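Local coordinates for protein transmembrane oligosaccharyl transferase (PDB 3WAJ) that is a membrane-embedded oligosaccharyl transferase of the STT3/AglB family, pairing a bundle of transmembrane helices with a large globular C-terminal portion, at residues A[22-30]-A[111-119]. Residues are numbered along the deposited sequence; the frame is centred on the assembly and turned at random.
Sequences LISVKLRIL and FIPAIGGVL
Two transmembrane helices of the STT3-type N-terminal region, 19-30 and 102-118, pack here in nearly antiparallel fashion, at 158°, with segment axes 9.2 Å apart at closest approach. Small residues on one helix admit larger ones from the other. A114 is short enough to let the R28 backbone come near, and its CB meets I29 CG1 at 3.5 Å. I29 spreads its branches: CG2, anti to its own backbone N, reaches F111 CE1 at 3.8 Å, while CD1 approaches the same ring at its edge and in its plane, 4.0 Å from CD1 of F111. One turn or so away, V118 uses a single methyl, CG2, against two neighbours, V25 CG2 at 3.9 Å and S24 OG at 3.3 Å; serine, being small, leaves room for this branched side chain. G117 lies beside R28, whose chain bends at chi2 (144°) and sets NH1 3.2 Å from G117 CA, where the lack of a side chain makes space. The G117 carbonyl oxygen sits over one face of the guanidinium, a placement that gives no hydrogen bond. F151 and L152 of helix 150-153 also touch R28. No hydrogen bond links the two segments, so van der Waals contact and close fit join them, with the arginine's charged end lodged against a glycine in a largely apolar interface.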
ATOM      1  N   LEU A  22     -14.313 -18.976  16.727  1.00 70.80           N
ATOM      2  CA  LEU A  22     -14.712 -19.763  15.557  1.00 68.94           C
ATOM      3  C   LEU A  22     -15.322 -18.862  14.481  1.00 64.36           C
ATOM      4  O   LEU A  22     -15.077 -19.055  13.293  1.00 61.43           O
ATOM      5  CB  LEU A  22     -15.694 -20.869  15.955  1.00 68.24           C
ATOM      6  CG  LEU A  22     -15.155 -21.979  16.862  1.00 68.82           C
ATOM      7  CD1 LEU A  22     -16.277 -22.898  17.305  1.00 72.77           C
ATOM      8  CD2 LEU A  22     -14.051 -22.779  16.181  1.00 65.85           C
ATOM      9  N   ILE A  23     -16.115 -17.885  14.912  1.00 60.06           N
ATOM     10  CA  ILE A  23     -16.667 -16.876  14.018  1.00 65.01           C
ATOM     11  C   ILE A  23     -15.529 -16.093  13.362  1.00 69.53           C
ATOM     12  O   ILE A  23     -15.629 -15.656  12.208  1.00 70.57           O
ATOM     13  CB  ILE A  23     -17.591 -15.911  14.800  1.00 64.98           C
ATOM     14  CG1 ILE A  23     -18.588 -16.717  15.645  1.00 62.10           C
ATOM     15  CG2 ILE A  23     -18.304 -14.930  13.856  1.00 58.96           C
ATOM     16  CD1 ILE A  23     -19.430 -15.890  16.577  1.00 65.39           C
ATOM     17  N   SER A  24     -14.440 -15.930  14.107  1.00 65.35           N
ATOM     18  CA  SER A  24     -13.290 -15.181  13.624  1.00 63.89           C
ATOM     19  C   SER A  24     -12.500 -16.012  12.604  1.00 62.94           C
ATOM     20  O   SER A  24     -12.005 -15.477  11.609  1.00 61.20           O
ATOM     21  CB  SER A  24     -12.407 -14.752  14.798  1.00 63.26           C
ATOM     22  OG  SER A  24     -11.496 -13.744  14.412  1.00 65.99           O
ATOM     23  N   VAL A  25     -12.391 -17.317  12.847  1.00 56.54           N
ATOM     24  CA  VAL A  25     -11.748 -18.198  11.883  1.00 53.60           C
ATOM     25  C   VAL A  25     -12.587 -18.250  10.620  1.00 59.64           C
ATOM     26  O   VAL A  25     -12.056 -18.193   9.510  1.00 66.07           O
ATOM     27  CB  VAL A  25     -11.544 -19.623  12.426  1.00 53.10           C
ATOM     28  CG1 VAL A  25     -10.970 -20.537  11.338  1.00 50.32           C
ATOM     29  CG2 VAL A  25     -10.618 -19.609  13.619  1.00 51.98           C
ATOM     30  N   LYS A  26     -13.898 -18.359  10.798  1.00 60.91           N
ATOM     31  CA  LYS A  26     -14.830 -18.419   9.675  1.00 63.66           C
ATOM     32  C   LYS A  26     -14.662 -17.175   8.816  1.00 57.29           C
ATOM     33  O   LYS A  26     -14.551 -17.261   7.596  1.00 55.21           O
ATOM     34  CB  LYS A  26     -16.281 -18.548  10.177  1.00 61.43           C
ATOM     35  CG  LYS A  26     -17.348 -18.650   9.077  1.00 60.19           C
ATOM     36  CD  LYS A  26     -17.978 -17.287   8.763  1.00 58.29           C
ATOM     37  CE  LYS A  26     -19.167 -17.397   7.813  1.00 52.32           C
ATOM     38  NZ  LYS A  26     -18.850 -17.996   6.504  1.00 52.63           N
ATOM     39  N   LEU A  27     -14.615 -16.026   9.479  1.00 60.58           N
ATOM     40  CA  LEU A  27     -14.448 -14.737   8.811  1.00 58.45           C
ATOM     41  C   LEU A  27     -13.057 -14.560   8.191  1.00 52.82           C
ATOM     42  O   LEU A  27     -12.930 -14.081   7.071  1.00 52.63           O
ATOM     43  CB  LEU A  27     -14.753 -13.588   9.785  1.00 59.24           C
ATOM     44  CG  LEU A  27     -16.059 -12.814   9.583  1.00 58.65           C
ATOM     45  CD1 LEU A  27     -17.153 -13.722   9.079  1.00 56.86           C
ATOM     46  CD2 LEU A  27     -16.489 -12.120  10.869  1.00 60.00           C
ATOM     47  N   ARG A  28     -12.004 -14.957   8.890  1.00 57.82           N
ATOM     48  CA  ARG A  28     -10.660 -14.615   8.410  1.00 56.59           C
ATOM     49  C   ARG A  28      -9.915 -15.676   7.603  1.00 57.94           C
ATOM     50  O   ARG A  28      -9.057 -15.345   6.789  1.00 61.12           O
ATOM     51  CB  ARG A  28      -9.805 -14.090   9.563  1.00 49.87           C
ATOM     52  CG  ARG A  28     -10.259 -12.733  10.034  1.00 50.43           C
ATOM     53  CD  ARG A  28     -10.127 -12.577  11.537  1.00 61.29           C
ATOM     54  NE  ARG A  28     -10.949 -11.468  12.014  1.00 65.78           N
ATOM     55  CZ  ARG A  28     -10.450 -10.362  12.535  1.00 70.45           C
ATOM     56  NH1 ARG A  28      -9.145 -10.252  12.663  1.00 75.08           N
ATOM     57  NH2 ARG A  28     -11.243  -9.383  12.939  1.00 72.67           N
ATOM     58  N   ILE A  29     -10.248 -16.941   7.825  1.00 58.45           N
ATOM     59  CA  ILE A  29      -9.576 -18.040   7.136  1.00 54.92           C
ATOM     60  C   ILE A  29     -10.480 -18.685   6.085  1.00 58.02           C
ATOM     61  O   ILE A  29     -10.036 -19.008   4.983  1.00 62.06           O
ATOM     62  CB  ILE A  29      -9.078 -19.095   8.146  1.00 51.73           C
ATOM     63  CG1 ILE A  29      -8.126 -18.437   9.149  1.00 50.49           C
ATOM     64  CG2 ILE A  29      -8.428 -20.283   7.443  1.00 51.72           C
ATOM     65  CD1 ILE A  29      -7.227 -19.402   9.882  1.00 53.00           C
ATOM     66  N   LEU A  30     -11.756 -18.845   6.425  1.00 59.88           N
ATOM     67  CA  LEU A  30     -12.706 -19.593   5.587  1.00 63.82           C
ATOM     68  C   LEU A  30     -13.361 -18.768   4.481  1.00 60.29           C
ATOM     69  O   LEU A  30     -13.396 -19.182   3.323  1.00 60.50           O
ATOM     70  CB  LEU A  30     -13.794 -20.231   6.454  1.00 62.97           C
ATOM     71  CG  LEU A  30     -13.657 -21.690   6.884  1.00 61.78           C
ATOM     72  CD1 LEU A  30     -12.214 -22.105   7.136  1.00 62.13           C
ATOM     73  CD2 LEU A  30     -14.514 -21.930   8.118  1.00 62.48           C
ATOM     74  N   PHE A 111      -1.518 -17.440   6.597  1.00 46.52           N
ATOM     75  CA  PHE A 111      -2.278 -17.703   7.818  1.00 45.04           C
ATOM     76  C   PHE A 111      -1.946 -16.762   8.961  1.00 47.67           C
ATOM     77  O   PHE A 111      -2.758 -16.558   9.853  1.00 49.01           O
ATOM     78  CB  PHE A 111      -2.075 -19.140   8.275  1.00 39.73           C
ATOM     79  CG  PHE A 111      -2.782 -20.127   7.422  1.00 41.30           C
ATOM     80  CD1 PHE A 111      -4.142 -20.334   7.573  1.00 42.66           C
ATOM     81  CD2 PHE A 111      -2.097 -20.836   6.444  1.00 46.22           C
ATOM     82  CE1 PHE A 111      -4.807 -21.249   6.764  1.00 47.05           C
ATOM     83  CE2 PHE A 111      -2.756 -21.756   5.630  1.00 42.88           C
ATOM     84  CZ  PHE A 111      -4.108 -21.961   5.788  1.00 42.75           C
ATOM     85  N   ILE A 112      -0.745 -16.198   8.931  1.00 44.30           N
ATOM     86  CA  ILE A 112      -0.258 -15.377  10.030  1.00 38.97           C
ATOM     87  C   ILE A 112      -1.159 -14.191  10.433  1.00 45.19           C
ATOM     88  O   ILE A 112      -1.390 -13.982  11.627  1.00 49.28           O
ATOM     89  CB  ILE A 112       1.206 -14.947   9.790  1.00 39.40           C
ATOM     90  CG1 ILE A 112       2.105 -16.169   9.972  1.00 40.08           C
ATOM     91  CG2 ILE A 112       1.632 -13.797  10.738  1.00 33.05           C
ATOM     92  CD1 ILE A 112       3.556 -15.949   9.602  1.00 44.07           C
ATOM     93  N   PRO A 113      -1.661 -13.406   9.459  1.00 44.95           N
ATOM     94  CA  PRO A 113      -2.515 -12.294   9.905  1.00 37.83           C
ATOM     95  C   PRO A 113      -3.869 -12.778  10.405  1.00 43.92           C
ATOM     96  O   PRO A 113      -4.454 -12.169  11.310  1.00 45.60           O
ATOM     97  CB  PRO A 113      -2.683 -11.443   8.635  1.00 37.27           C
ATOM     98  CG  PRO A 113      -2.412 -12.403   7.490  1.00 44.04           C
ATOM     99  CD  PRO A 113      -1.358 -13.334   8.013  1.00 47.34           C
ATOM    100  N   ALA A 114      -4.375 -13.855   9.814  1.00 46.08           N
ATOM    101  CA  ALA A 114      -5.628 -14.454  10.297  1.00 44.57           C
ATOM    102  C   ALA A 114      -5.474 -14.908  11.742  1.00 44.27           C
ATOM    103  O   ALA A 114      -6.329 -14.640  12.575  1.00 47.04           O
ATOM    104  CB  ALA A 114      -6.056 -15.618   9.413  1.00 38.94           C
ATOM    105  N   ILE A 115      -4.393 -15.622  12.029  1.00 47.95           N
ATOM    106  CA  ILE A 115      -4.156 -16.112  13.380  1.00 56.25           C
ATOM    107  C   ILE A 115      -4.030 -14.924  14.334  1.00 59.93           C
ATOM    108  O   ILE A 115      -4.601 -14.929  15.425  1.00 63.46           O
ATOM    109  CB  ILE A 115      -2.893 -16.987  13.456  1.00 53.27           C
ATOM    110  CG1 ILE A 115      -3.104 -18.294  12.693  1.00 47.22           C
ATOM    111  CG2 ILE A 115      -2.521 -17.269  14.903  1.00 57.93           C
ATOM    112  CD1 ILE A 115      -1.799 -19.022  12.369  1.00 47.20           C
ATOM    113  N   GLY A 116      -3.296 -13.903  13.901  1.00 56.51           N
ATOM    114  CA  GLY A 116      -3.117 -12.695  14.690  1.00 55.44           C
ATOM    115  C   GLY A 116      -4.442 -12.021  15.008  1.00 55.47           C
ATOM    116  O   GLY A 116      -4.670 -11.574  16.132  1.00 52.95           O
ATOM    117  N   GLY A 117      -5.325 -11.954  14.016  1.00 53.48           N
ATOM    118  CA  GLY A 117      -6.638 -11.370  14.220  1.00 54.68           C
ATOM    119  C   GLY A 117      -7.582 -12.199  15.082  1.00 66.21           C
ATOM    120  O   GLY A 117      -8.469 -11.659  15.752  1.00 69.68           O
ATOM    121  N   VAL A 118      -7.414 -13.517  15.057  1.00 64.83           N
ATOM    122  CA  VAL A 118      -8.207 -14.383  15.922  1.00 62.43           C
ATOM    123  C   VAL A 118      -7.708 -14.256  17.360  1.00 60.99           C
ATOM    124  O   VAL A 118      -8.496 -14.076  18.285  1.00 61.01           O
ATOM    125  CB  VAL A 118      -8.167 -15.858  15.450  1.00 58.54           C
ATOM    126  CG1 VAL A 118      -8.535 -16.803  16.587  1.00 55.87           C
ATOM    127  CG2 VAL A 118      -9.088 -16.065  14.256  1.00 53.92           C
ATOM    128  N   LEU A 119      -6.388 -14.331  17.526  1.00 61.90           N
ATOM    129  CA  LEU A 119      -5.742 -14.220  18.829  1.00 62.31           C
ATOM    130  C   LEU A 119      -6.000 -12.871  19.505  1.00 66.73           C
ATOM    131  O   LEU A 119      -5.695 -12.712  20.685  1.00 69.82           O
ATOM    132  CB  LEU A 119      -4.224 -14.450  18.716  1.00 60.10           C
ATOM    133  CG  LEU A 119      -3.632 -15.822  18.379  1.00 59.61           C
ATOM    134  CD1 LEU A 119      -2.108 -15.781  18.473  1.00 58.61           C
ATOM    135  CD2 LEU A 119      -4.175 -16.903  19.286  1.00 60.23           C
TER